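Local coordinates for lectin-related NK cell receptor LY49L1 (Mus musculus, PDB 3G8K), which acts as a natural killer cell receptor whose C-type lectin-like domain, the part present here, probably recognises MHC class I molecules, at residues 34-39 against 77-82; 41-46 against 52-57; 84-89 against 106-111. The protein carries 1 engineered substitution. One frame throughout, in Å; residues are numbered along the deposited sequence.

Contact 1: residues 34-39 against 77-82; sequences TCQISS and AWINNG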
ATOM      1  N   THR A  34     -13.616   3.970  16.427  1.00 30.50           N
ATOM      2  CA  THR A  34     -12.204   4.366  16.262  1.00 29.63           C
ATOM      3  C   THR A  34     -11.941   5.074  14.927  1.00 29.28           C
ATOM      4  O   THR A  34     -11.335   6.123  14.896  1.00 28.63           O
ATOM      5  CB  THR A  34     -11.278   3.185  16.392  1.00 31.03           C
ATOM      6  OG1 THR A  34     -11.466   2.606  17.688  1.00 28.99           O
ATOM      7  CG2 THR A  34      -9.825   3.591  16.230  1.00 29.83           C
ATOM      8  N   CYS A  35     -12.421   4.545  13.812  1.00 30.33           N
ATOM      9  CA  CYS A  35     -12.299   5.314  12.581  1.00 29.71           C
ATOM     10  C   CYS A  35     -12.823   6.742  12.837  1.00 30.50           C
ATOM     11  O   CYS A  35     -12.185   7.730  12.470  1.00 31.31           O
ATOM     12  CB  CYS A  35     -13.030   4.609  11.424  1.00 30.00           C
ATOM     13  SG  CYS A  35     -12.225   3.013  11.003  1.00 26.91           S
ATOM     14  N   GLN A  36     -13.978   6.842  13.485  1.00 31.28           N
ATOM     15  CA  GLN A  36     -14.707   8.114  13.618  1.00 32.29           C
ATOM     16  C   GLN A  36     -14.069   9.220  14.457  1.00 33.16           C
ATOM     17  O   GLN A  36     -13.888  10.338  13.965  1.00 31.31           O
ATOM     18  CB  GLN A  36     -16.203   7.889  13.879  1.00 33.80           C
ATOM     19  CG  GLN A  36     -16.914   8.131  12.560  1.00 35.17           C
ATOM     20  CD  GLN A  36     -18.222   7.443  12.359  1.00 39.00           C
ATOM     21  OE1 GLN A  36     -18.474   6.835  11.248  1.00 35.68           O
ATOM     22  NE2 GLN A  36     -19.098   7.523  13.392  1.00 37.88           N
ATOM     23  N   ILE A  37     -13.609   8.898  15.671  1.00 34.40           N
ATOM     24  CA  ILE A  37     -12.886   9.887  16.462  1.00 36.32           C
ATOM     25  C   ILE A  37     -11.707  10.528  15.698  1.00 35.63           C
ATOM     26  O   ILE A  37     -11.270  11.667  16.014  1.00 35.76           O
ATOM     27  CB  ILE A  37     -12.487   9.365  17.906  1.00 36.88           C
ATOM     28  CG1 ILE A  37     -11.309   8.432  17.865  1.00 36.31           C
ATOM     29  CG2 ILE A  37     -13.656   8.657  18.567  1.00 37.59           C
ATOM     30  CD1 ILE A  37     -11.227   7.544  19.148  1.00 39.07           C
ATOM     31  N   SER A  38     -11.202   9.829  14.686  1.00 34.23           N
ATOM     32  CA  SER A  38     -10.144  10.383  13.859  1.00 33.44           C
ATOM     33  C   SER A  38     -10.605  10.988  12.511  1.00 33.63           C
ATOM     34  O   SER A  38      -9.795  11.125  11.600  1.00 33.51           O
ATOM     35  CB  SER A  38      -9.098   9.307  13.612  1.00 33.57           C
ATOM     36  OG  SER A  38      -8.301   9.093  14.778  1.00 35.78           O
ATOM     37  N   SER A  39     -11.884  11.358  12.395  1.00 33.39           N
ATOM     38  CA  SER A  39     -12.501  11.868  11.151  1.00 32.71           C
ATOM     39  C   SER A  39     -12.359  10.998   9.903  1.00 33.15           C
ATOM     40  O   SER A  39     -12.459  11.512   8.759  1.00 33.18           O
ATOM     41  CB  SER A  39     -12.033  13.301  10.839  1.00 33.54           C
ATOM     42  OG  SER A  39     -12.117  14.111  12.028  1.00 34.87           O
ATOM     43  N   ALA A  77     -26.225  -2.946   4.550  1.00 28.18           N
ATOM     44  CA  ALA A  77     -26.141  -1.524   4.295  1.00 27.82           C
ATOM     45  C   ALA A  77     -24.808  -0.901   4.690  1.00 27.22           C
ATOM     46  O   ALA A  77     -24.255  -1.242   5.749  1.00 25.38           O
ATOM     47  CB  ALA A  77     -27.311  -0.777   4.924  1.00 27.93           C
ATOM     48  N   TRP A  78     -24.259  -0.042   3.814  1.00 25.76           N
ATOM     49  CA  TRP A  78     -23.002   0.694   4.139  1.00 26.50           C
ATOM     50  C   TRP A  78     -23.329   1.685   5.276  1.00 28.58           C
ATOM     51  O   TRP A  78     -24.424   2.221   5.335  1.00 29.55           O
ATOM     52  CB  TRP A  78     -22.404   1.367   2.866  1.00 22.88           C
ATOM     53  CG  TRP A  78     -21.964   0.305   1.770  1.00 20.04           C
ATOM     54  CD1 TRP A  78     -22.647  -0.033   0.602  1.00 15.76           C
ATOM     55  CD2 TRP A  78     -20.781  -0.508   1.796  1.00 14.51           C
ATOM     56  NE1 TRP A  78     -21.977  -1.049  -0.060  1.00 18.66           N
ATOM     57  CE2 TRP A  78     -20.801  -1.328   0.652  1.00 18.18           C
ATOM     58  CE3 TRP A  78     -19.699  -0.635   2.734  1.00 15.38           C
ATOM     59  CZ2 TRP A  78     -19.777  -2.257   0.373  1.00 15.20           C
ATOM     60  CZ3 TRP A  78     -18.692  -1.572   2.431  1.00 15.79           C
ATOM     61  CH2 TRP A  78     -18.735  -2.357   1.284  1.00 18.62           C
ATOM     62  N   ILE A  79     -22.436   1.885   6.231  1.00 32.43           N
ATOM     63  CA  ILE A  79     -22.733   2.833   7.322  1.00 33.72           C
ATOM     64  C   ILE A  79     -23.116   4.257   6.860  1.00 35.92           C
ATOM     65  O   ILE A  79     -22.687   4.741   5.783  1.00 37.59           O
ATOM     66  CB  ILE A  79     -21.640   2.863   8.459  1.00 34.14           C
ATOM     67  CG1 ILE A  79     -20.260   3.204   7.921  1.00 33.53           C
ATOM     68  CG2 ILE A  79     -21.646   1.549   9.231  1.00 36.48           C
ATOM     69  CD1 ILE A  79     -19.231   3.376   9.013  1.00 31.94           C
ATOM     70  N   ASN A  80     -23.977   4.883   7.657  1.00 36.71           N
ATOM     71  CA  ASN A  80     -24.514   6.217   7.414  1.00 37.97           C
ATOM     72  C   ASN A  80     -25.178   6.337   6.056  1.00 38.06           C
ATOM     73  O   ASN A  80     -24.994   7.342   5.349  1.00 38.27           O
ATOM     74  CB  ASN A  80     -23.445   7.310   7.604  1.00 38.10           C
ATOM     75  CG  ASN A  80     -22.707   7.201   8.963  1.00 40.91           C
ATOM     76  OD1 ASN A  80     -23.202   6.636   9.969  1.00 41.75           O
ATOM     77  ND2 ASN A  80     -21.509   7.767   8.989  1.00 44.78           N
ATOM     78  N   ASN A  81     -25.940   5.317   5.692  1.00 37.96           N
ATOM     79  CA  ASN A  81     -26.654   5.309   4.412  1.00 37.74           C
ATOM     80  C   ASN A  81     -25.732   5.545   3.221  1.00 36.34           C
ATOM     81  O   ASN A  81     -26.121   6.262   2.287  1.00 37.21           O
ATOM     82  CB  ASN A  81     -27.722   6.430   4.415  1.00 39.71           C
ATOM     83  CG  ASN A  81     -28.638   6.366   5.633  1.00 43.51           C
ATOM     84  OD1 ASN A  81     -28.597   7.250   6.539  1.00 48.24           O
ATOM     85  ND2 ASN A  81     -29.435   5.299   5.693  1.00 46.96           N
ATOM     86  N   GLY A  82     -24.514   5.002   3.242  1.00 34.02           N
ATOM     87  CA  GLY A  82     -23.462   5.421   2.285  1.00 31.02           C
ATOM     88  C   GLY A  82     -23.798   4.794   0.951  1.00 30.39           C
ATOM     89  O   GLY A  82     -24.157   3.646   0.929  1.00 29.77           O
TER

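Contact 2: residues 41-46 against 52-57; sequences SLLKID and KFLKLL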
ATOM      1  N   SER A  41     -13.715   6.856   8.431  1.00 27.60           N
ATOM      2  CA  SER A  41     -14.924   6.127   8.618  1.00 26.42           C
ATOM      3  C   SER A  41     -14.643   4.700   8.296  1.00 25.17           C
ATOM      4  O   SER A  41     -13.858   4.413   7.409  1.00 24.58           O
ATOM      5  CB  SER A  41     -16.056   6.678   7.742  1.00 27.50           C
ATOM      6  OG  SER A  41     -15.818   6.260   6.431  1.00 30.88           O
ATOM      7  N   LEU A  42     -15.237   3.767   9.049  1.00 24.08           N
ATOM      8  CA  LEU A  42     -15.035   2.379   8.717  1.00 21.84           C
ATOM      9  C   LEU A  42     -15.289   2.173   7.221  1.00 22.28           C
ATOM     10  O   LEU A  42     -16.324   2.604   6.720  1.00 23.52           O
ATOM     11  CB  LEU A  42     -15.967   1.496   9.585  1.00 23.29           C
ATOM     12  CG  LEU A  42     -15.554   0.016   9.832  1.00 20.32           C
ATOM     13  CD1 LEU A  42     -14.116  -0.202  10.168  1.00 17.70           C
ATOM     14  CD2 LEU A  42     -16.400  -0.587  10.961  1.00 19.62           C
ATOM     15  N   LEU A  43     -14.410   1.443   6.539  1.00 20.78           N
ATOM     16  CA  LEU A  43     -14.265   1.574   5.097  1.00 20.28           C
ATOM     17  C   LEU A  43     -15.539   1.206   4.300  1.00 18.48           C
ATOM     18  O   LEU A  43     -16.148   0.146   4.458  1.00 18.64           O
ATOM     19  CB  LEU A  43     -13.024   0.817   4.556  1.00 19.87           C
ATOM     20  CG  LEU A  43     -12.984   0.699   2.996  1.00 16.63           C
ATOM     21  CD1 LEU A  43     -12.422   2.007   2.479  1.00 16.54           C
ATOM     22  CD2 LEU A  43     -12.100  -0.428   2.455  1.00 18.03           C
ATOM     23  N   LYS A  44     -15.917   2.124   3.419  1.00 20.84           N
ATOM     24  CA  LYS A  44     -16.954   1.818   2.424  1.00 19.84           C
ATOM     25  C   LYS A  44     -16.390   1.586   1.000  1.00 20.73           C
ATOM     26  O   LYS A  44     -15.639   2.409   0.521  1.00 20.71           O
ATOM     27  CB  LYS A  44     -17.942   2.975   2.364  1.00 21.17           C
ATOM     28  CG  LYS A  44     -18.980   2.753   1.207  1.00 18.64           C
ATOM     29  CD  LYS A  44     -20.027   3.836   1.189  1.00 25.98           C
ATOM     30  CE  LYS A  44     -19.415   5.184   0.794  1.00 31.32           C
ATOM     31  NZ  LYS A  44     -19.786   5.417  -0.669  1.00 32.06           N
ATOM     32  N   ILE A  45     -16.852   0.532   0.317  1.00 17.62           N
ATOM     33  CA  ILE A  45     -16.240   0.038  -0.860  1.00 19.01           C
ATOM     34  C   ILE A  45     -17.274   0.430  -1.970  1.00 19.73           C
ATOM     35  O   ILE A  45     -18.465   0.138  -1.885  1.00 19.42           O
ATOM     36  CB  ILE A  45     -15.925  -1.501  -0.830  1.00 17.88           C
ATOM     37  CG1 ILE A  45     -15.060  -1.916   0.374  1.00 15.96           C
ATOM     38  CG2 ILE A  45     -15.175  -2.000  -2.174  1.00 17.22           C
ATOM     39  CD1 ILE A  45     -14.603  -3.373   0.300  1.00 18.47           C
ATOM     40  N   ASP A  46     -16.790   1.148  -2.970  1.00 21.98           N
ATOM     41  CA  ASP A  46     -17.668   1.850  -3.897  1.00 22.42           C
ATOM     42  C   ASP A  46     -18.025   1.084  -5.122  1.00 23.18           C
ATOM     43  O   ASP A  46     -19.057   1.388  -5.742  1.00 22.69           O
ATOM     44  CB  ASP A  46     -17.000   3.170  -4.283  1.00 24.97           C
ATOM     45  CG  ASP A  46     -17.231   4.213  -3.263  1.00 28.13           C
ATOM     46  OD1 ASP A  46     -16.263   4.844  -2.883  1.00 29.51           O
ATOM     47  OD2 ASP A  46     -18.400   4.356  -2.798  1.00 34.22           O
ATOM     48  N   LYS A  52     -11.328  -5.099  -6.197  1.00 28.54           N
ATOM     49  CA  LYS A  52     -10.178  -5.789  -6.864  1.00 30.09           C
ATOM     50  C   LYS A  52      -8.840  -5.314  -6.363  1.00 30.98           C
ATOM     51  O   LYS A  52      -7.982  -6.129  -5.946  1.00 32.90           O
ATOM     52  CB  LYS A  52     -10.264  -5.636  -8.369  1.00 30.82           C
ATOM     53  CG  LYS A  52     -11.244  -6.614  -9.002  1.00 32.27           C
ATOM     54  CD  LYS A  52     -11.637  -6.109 -10.437  1.00 41.44           C
ATOM     55  CE  LYS A  52     -12.322  -7.230 -11.269  1.00 42.18           C
ATOM     56  NZ  LYS A  52     -13.535  -7.724 -10.533  1.00 42.01           N
ATOM     57  N   PHE A  53      -8.658  -3.996  -6.338  1.00 31.34           N
ATOM     58  CA  PHE A  53      -7.465  -3.396  -5.791  1.00 30.63           C
ATOM     59  C   PHE A  53      -7.204  -3.716  -4.301  1.00 31.53           C
ATOM     60  O   PHE A  53      -6.085  -4.112  -3.927  1.00 30.71           O
ATOM     61  CB  PHE A  53      -7.453  -1.885  -6.020  1.00 32.07           C
ATOM     62  CG  PHE A  53      -6.616  -1.158  -4.984  1.00 35.16           C
ATOM     63  CD1 PHE A  53      -5.203  -1.196  -5.067  1.00 37.26           C
ATOM     64  CD2 PHE A  53      -7.227  -0.478  -3.904  1.00 34.29           C
ATOM     65  CE1 PHE A  53      -4.399  -0.576  -4.096  1.00 38.14           C
ATOM     66  CE2 PHE A  53      -6.437   0.125  -2.915  1.00 39.79           C
ATOM     67  CZ  PHE A  53      -5.008   0.100  -3.017  1.00 38.73           C
ATOM     68  N   LEU A  54      -8.201  -3.575  -3.430  1.00 30.31           N
ATOM     69  CA  LEU A  54      -7.901  -3.821  -2.021  1.00 29.47           C
ATOM     70  C   LEU A  54      -7.465  -5.247  -1.793  1.00 30.22           C
ATOM     71  O   LEU A  54      -6.575  -5.479  -1.008  1.00 30.40           O
ATOM     72  CB  LEU A  54      -9.045  -3.436  -1.083  1.00 28.76           C
ATOM     73  CG  LEU A  54      -9.201  -1.940  -0.819  1.00 24.88           C
ATOM     74  CD1 LEU A  54     -10.716  -1.669  -0.563  1.00 25.32           C
ATOM     75  CD2 LEU A  54      -8.300  -1.555   0.345  1.00 28.05           C
ATOM     76  N   LYS A  55      -8.115  -6.207  -2.443  1.00 31.62           N
ATOM     77  CA  LYS A  55      -7.763  -7.630  -2.279  1.00 32.09           C
ATOM     78  C   LYS A  55      -6.324  -7.893  -2.778  1.00 33.68           C
ATOM     79  O   LYS A  55      -5.599  -8.721  -2.225  1.00 34.36           O
ATOM     80  CB  LYS A  55      -8.695  -8.497  -3.107  1.00 32.23           C
ATOM     81  CG  LYS A  55     -10.072  -8.796  -2.571  1.00 30.88           C
ATOM     82  CD  LYS A  55     -10.844  -9.221  -3.821  1.00 34.02           C
ATOM     83  CE  LYS A  55     -12.170  -9.945  -3.582  1.00 37.75           C
ATOM     84  NZ  LYS A  55     -12.939  -9.802  -4.918  1.00 37.67           N
ATOM     85  N   LEU A  56      -5.944  -7.185  -3.832  1.00 35.40           N
ATOM     86  CA  LEU A  56      -4.561  -7.107  -4.346  1.00 36.73           C
ATOM     87  C   LEU A  56      -3.530  -6.508  -3.337  1.00 37.81           C
ATOM     88  O   LEU A  56      -2.523  -7.161  -2.954  1.00 37.52           O
ATOM     89  CB  LEU A  56      -4.648  -6.273  -5.594  1.00 37.53           C
ATOM     90  CG  LEU A  56      -3.964  -6.529  -6.921  1.00 41.58           C
ATOM     91  CD1 LEU A  56      -2.678  -5.673  -6.926  1.00 44.42           C
ATOM     92  CD2 LEU A  56      -3.773  -8.071  -7.246  1.00 45.45           C
ATOM     93  N   LEU A  57      -3.831  -5.311  -2.832  1.00 39.19           N
ATOM     94  CA  LEU A  57      -2.932  -4.539  -1.991  1.00 40.43           C
ATOM     95  C   LEU A  57      -2.911  -4.714  -0.491  1.00 40.69           C
ATOM     96  O   LEU A  57      -1.889  -4.400   0.097  1.00 41.61           O
ATOM     97  CB  LEU A  57      -3.133  -3.060  -2.261  1.00 41.85           C
ATOM     98  CG  LEU A  57      -1.961  -2.352  -2.941  1.00 47.03           C
ATOM     99  CD1 LEU A  57      -0.551  -2.847  -2.374  1.00 51.17           C
ATOM    100  CD2 LEU A  57      -2.021  -2.489  -4.497  1.00 47.36           C
TER

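Contact 3: residues 84-89 against 106-111; sequences SKLALN and TRLDND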
ATOM      1  N   SER A  84     -23.300   2.974  -2.751  1.00 29.22           N
ATOM      2  CA  SER A  84     -22.279   2.137  -3.358  1.00 28.86           C
ATOM      3  C   SER A  84     -22.763   1.536  -4.641  1.00 29.19           C
ATOM      4  O   SER A  84     -23.976   1.302  -4.804  1.00 30.54           O
ATOM      5  CB  SER A  84     -21.878   1.011  -2.412  1.00 27.28           C
ATOM      6  OG  SER A  84     -20.913   0.138  -2.998  1.00 25.89           O
ATOM      7  N   LYS A  85     -21.815   1.265  -5.539  1.00 28.84           N
ATOM      8  CA  LYS A  85     -22.065   0.578  -6.774  1.00 28.16           C
ATOM      9  C   LYS A  85     -21.496  -0.840  -6.773  1.00 29.54           C
ATOM     10  O   LYS A  85     -21.361  -1.489  -7.837  1.00 28.51           O
ATOM     11  CB  LYS A  85     -21.485   1.370  -7.937  1.00 29.66           C
ATOM     12  CG  LYS A  85     -22.341   2.546  -8.428  1.00 27.04           C
ATOM     13  CD  LYS A  85     -23.812   2.245  -8.428  1.00 29.33           C
ATOM     14  CE  LYS A  85     -24.602   3.570  -8.510  1.00 26.42           C
ATOM     15  NZ  LYS A  85     -25.914   3.425  -9.265  1.00 28.15           N
ATOM     16  N   LEU A  86     -21.159  -1.327  -5.567  1.00 28.48           N
ATOM     17  CA  LEU A  86     -20.721  -2.691  -5.344  1.00 27.33           C
ATOM     18  C   LEU A  86     -21.967  -3.641  -5.190  1.00 28.53           C
ATOM     19  O   LEU A  86     -22.767  -3.524  -4.211  1.00 28.98           O
ATOM     20  CB  LEU A  86     -19.746  -2.733  -4.129  1.00 24.70           C
ATOM     21  CG  LEU A  86     -19.063  -4.086  -3.850  1.00 26.79           C
ATOM     22  CD1 LEU A  86     -17.957  -4.393  -4.883  1.00 25.41           C
ATOM     23  CD2 LEU A  86     -18.455  -4.204  -2.458  1.00 26.23           C
ATOM     24  N   ALA A  87     -22.161  -4.535  -6.162  1.00 29.75           N
ATOM     25  CA  ALA A  87     -23.259  -5.485  -6.135  1.00 31.17           C
ATOM     26  C   ALA A  87     -22.864  -6.620  -5.210  1.00 34.02           C
ATOM     27  O   ALA A  87     -21.754  -7.176  -5.305  1.00 32.85           O
ATOM     28  CB  ALA A  87     -23.614  -6.019  -7.557  1.00 31.42           C
ATOM     29  N   LEU A  88     -23.733  -6.901  -4.248  1.00 36.47           N
ATOM     30  CA  LEU A  88     -23.492  -7.971  -3.318  1.00 39.27           C
ATOM     31  C   LEU A  88     -24.466  -9.052  -3.693  1.00 41.36           C
ATOM     32  O   LEU A  88     -25.666  -8.789  -3.932  1.00 42.29           O
ATOM     33  CB  LEU A  88     -23.758  -7.511  -1.897  1.00 39.53           C
ATOM     34  CG  LEU A  88     -22.894  -6.371  -1.360  1.00 40.65           C
ATOM     35  CD1 LEU A  88     -23.586  -5.771  -0.113  1.00 42.86           C
ATOM     36  CD2 LEU A  88     -21.448  -6.844  -1.079  1.00 42.29           C
ATOM     37  N   ASN A  89     -23.988 -10.273  -3.799  1.00 42.56           N
ATOM     38  CA  ASN A  89     -24.978 -11.307  -3.908  1.00 44.53           C
ATOM     39  C   ASN A  89     -25.440 -11.708  -2.466  1.00 45.05           C
ATOM     40  O   ASN A  89     -24.710 -12.390  -1.746  1.00 43.14           O
ATOM     41  CB  ASN A  89     -24.456 -12.470  -4.751  1.00 45.35           C
ATOM     42  CG  ASN A  89     -25.475 -13.593  -4.861  1.00 47.16           C
ATOM     43  OD1 ASN A  89     -25.117 -14.752  -5.102  1.00 47.85           O
ATOM     44  ND2 ASN A  89     -26.757 -13.251  -4.651  1.00 48.69           N
ATOM     45  N   THR A 106      -9.260 -12.799  -0.150  1.00 34.57           N
ATOM     46  CA  THR A 106      -9.983 -13.703  -1.014  1.00 33.56           C
ATOM     47  C   THR A 106     -11.444 -13.260  -1.353  1.00 34.57           C
ATOM     48  O   THR A 106     -11.898 -13.494  -2.483  1.00 32.98           O
ATOM     49  CB  THR A 106      -9.720 -15.219  -0.617  1.00 33.99           C
ATOM     50  OG1 THR A 106     -10.868 -16.026  -0.845  1.00 35.52           O
ATOM     51  CG2 THR A 106      -9.315 -15.386   0.866  1.00 31.71           C
ATOM     52  N   ARG A 107     -12.144 -12.608  -0.406  1.00 33.30           N
ATOM     53  CA  ARG A 107     -13.570 -12.344  -0.536  1.00 33.51           C
ATOM     54  C   ARG A 107     -14.065 -11.456   0.587  1.00 31.85           C
ATOM     55  O   ARG A 107     -13.369 -11.240   1.558  1.00 32.79           O
ATOM     56  CB  ARG A 107     -14.403 -13.657  -0.562  1.00 33.55           C
ATOM     57  CG  ARG A 107     -14.235 -14.612   0.647  1.00 36.89           C
ATOM     58  CD  ARG A 107     -14.656 -16.092   0.287  1.00 38.20           C
ATOM     59  NE  ARG A 107     -14.901 -16.922   1.455  1.00 48.18           N
ATOM     60  CZ  ARG A 107     -14.016 -17.188   2.439  1.00 52.30           C
ATOM     61  NH1 ARG A 107     -14.376 -17.973   3.450  1.00 53.11           N
ATOM     62  NH2 ARG A 107     -12.784 -16.683   2.441  1.00 52.14           N
ATOM     63  N   LEU A 108     -15.280 -10.938   0.402  1.00 30.57           N
ATOM     64  CA  LEU A 108     -16.109 -10.383   1.442  1.00 27.69           C
ATOM     65  C   LEU A 108     -16.731 -11.592   2.169  1.00 28.18           C
ATOM     66  O   LEU A 108     -17.179 -12.546   1.524  1.00 28.25           O
ATOM     67  CB  LEU A 108     -17.164  -9.497   0.788  1.00 26.64           C
ATOM     68  CG  LEU A 108     -16.960  -7.965   0.781  1.00 27.14           C
ATOM     69  CD1 LEU A 108     -15.482  -7.460   0.670  1.00 17.17           C
ATOM     70  CD2 LEU A 108     -17.905  -7.181  -0.178  1.00 26.44           C
ATOM     71  N   ASP A 109     -16.746 -11.561   3.505  1.00 26.70           N
ATOM     72  CA  ASP A 109     -17.440 -12.571   4.274  1.00 26.26           C
ATOM     73  C   ASP A 109     -18.172 -11.922   5.429  1.00 25.99           C
ATOM     74  O   ASP A 109     -17.798 -10.845   5.866  1.00 25.83           O
ATOM     75  CB  ASP A 109     -16.428 -13.613   4.752  1.00 27.18           C
ATOM     76  CG  ASP A 109     -17.087 -14.956   5.055  1.00 27.31           C
ATOM     77  OD1 ASP A 109     -16.364 -15.807   5.587  1.00 25.11           O
ATOM     78  OD2 ASP A 109     -18.317 -15.133   4.738  1.00 25.09           O
ATOM     79  N   ASN A 110     -19.272 -12.506   5.889  1.00 25.17           N
ATOM     80  CA  ASN A 110     -19.936 -11.969   7.029  1.00 25.11           C
ATOM     81  C   ASN A 110     -19.434 -12.691   8.270  1.00 25.58           C
ATOM     82  O   ASN A 110     -18.981 -13.833   8.182  1.00 25.86           O
ATOM     83  CB  ASN A 110     -21.430 -12.138   6.925  1.00 25.49           C
ATOM     84  CG  ASN A 110     -21.866 -13.604   6.857  1.00 26.55           C
ATOM     85  OD1 ASN A 110     -21.290 -14.447   6.156  1.00 25.03           O
ATOM     86  ND2 ASN A 110     -22.907 -13.885   7.568  1.00 25.52           N
ATOM     87  N   ASP A 111     -19.569 -12.052   9.408  1.00 25.95           N
ATOM     88  CA  ASP A 111     -19.044 -12.642  10.624  1.00 25.73           C
ATOM     89  C   ASP A 111     -19.630 -11.975  11.869  1.00 26.66           C
ATOM     90  O   ASP A 111     -20.199 -10.892  11.783  1.00 26.13           O
ATOM     91  CB  ASP A 111     -17.509 -12.659  10.635  1.00 25.32           C
ATOM     92  CG  ASP A 111     -16.959 -13.857  11.425  1.00 29.41           C
ATOM     93  OD1 ASP A 111     -17.673 -14.338  12.354  1.00 37.98           O
ATOM     94  OD2 ASP A 111     -15.883 -14.393  11.105  1.00 29.40           O
TER

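Contact 1: residues 34-39 against 77-82
Q36, on the last turn of a helix closed by a Schellman motif, faces I79 and N80 of the turn that follows strand 75-78. The motif is identified by two backbone bonds, S39 N to Q36 O (2.7 Å) and the N of the residue after S39 to C35 O, and by the positive phi of S39, 54°. Q36 is the sole residue of 34-39 to touch the turn, and it does so through OE1. Its chain runs extended beyond CG, which carries the amide away from the helix. OE1 lies 3.9 Å from N80 ND2, too far for a hydrogen bond, and 4.2 Å from the methyl I79 CD1. The side chains of Q36 and N80 come from opposite directions, amide planes 39° apart; their separation and the mere 67 Å² buried mark a loose polar proximity at the surface. In the C-type lectin-like domain this joins helix 28-37 to the chain leaving strand 75-78. On the helix side, C35, next to Q36, is tied to C121 by a disulfide and packs on L42. I79 places CG1 between its backbone N and carbonyl carbon (chi1 58°); CD1 faces the glutamine oxygen without close contact, and the side chain packs mainly on W28, K32 and L42. N80 and N81 both have positive phi, and the turn returns to a weak bond from G82 N to I79 O at 3.1 Å.

Contact 2: residues 41-46 against 52-57
L43 and L54 meet methyl to methyl where the chain after strand 41-42 runs past helix 48-57, the second helix of the C-type lectin-like fold. The apolar part of the contact is carried by three buried side chains. L43 CD2 and L54 CD1 approach tip to tip at 3.5 Å, a close distance for two methyls. L43 holds CG opposite its backbone N (chi1 169°), which directs the branch at the helix. I45 adds a second, looser touch, CD1 standing 4.3 Å from L54 CD1, so one leucine methyl serves two partners on the incoming chain. Y19 packs on both L43 and L54, and F12 covers L54 further, placing the contact in the domain core between helix and sheet.

Aromatic packing continues beside it: the ring of F53 stacks on Y14 and meets F12 nearly at right angles. Across the dimer, F53 also packs on Y10 of the second subunit, and L57 on P59 of that subunit, so this helix has one side in the core and another at the subunit interface.

Among backbone bonds, L57 N reaches F53 O at 2.8 Å and L56 N reaches K52 O at 3.1 Å, both i to i+4 helical bonds, while L43 is paired by its main chain with G66 and I120.

A salt bridge lies within 41-46, between K44 and D46. D46 OD1 forms another with K17, and K44 NZ also donates to P83 O. Both lysines therefore grip one carboxylate, which probably stabilises its ionised form; K44 NZ reaches the syn lone pair of D46 OD2 at 2.8 Å.

Contact 3: residues 84-89 against 106-111
L108 sends a single methyl, CD2, to the two leucines L86 and L88, and all the direct touching in this surface contact of the C-type lectin-like domain passes through that atom. L86 meets it head-on: the two side chains reach toward each other tip to tip, with L86 CD2 3.8 Å from L108 CD2. L88 comes differently, its side chain running at about a right angle to that of L108, yet its CD2 still arrives 3.7 Å from L108 CD2. L86 and L88 contribute evenly, each burying about 18 Å² against 106-111. L86 has CG trans to the backbone N (chi1 -173°), whereas L88 turns CG away from its own carbonyl carbon (chi1 -62°); these two choices bring methyls from alternate residues of an irregular chain to one point.

The start of 84-89 is shaped by an ST turn. S84 OG accepts from L86 N at 3.0 Å, with an N-H...O angle of 163°, and this nearly straight bond fixes the backbone just where the first leucine leaves it. The same hydroxyl is also hydrogen-bonded to I45 O.

Around the three leucines, L51 of helix 48-57 packs on both L86 and L108, and Y93 covers L108 further. The loop 84-89 rests on strand 75-78, L86 on W78 and L88 on W76, and meets strand 108-111 through L108, which is covered in turn by M101 and L103 of strand 100-104.

In the fold
From the N terminus, helix 28-37 opens contact 1, and the chain returns to it only after strand 75-78, 37 residues later. Within that span lies the whole of contact 2, a short closure in which residues 41-46 are met by residues 52-57 of helix 48-57, five residues on. Contact 3 starts beyond both and closes a loop of 16 residues between 84-89 and strand 108-111; no two of the loops cross. All three reach the same sheet. W78 joins them: its ring packs on I45 of contact 2 and on S84 of contact 3. A probable backbone bond, K85 N to D46 O at 2.8 Å, also links contacts 2 and 3.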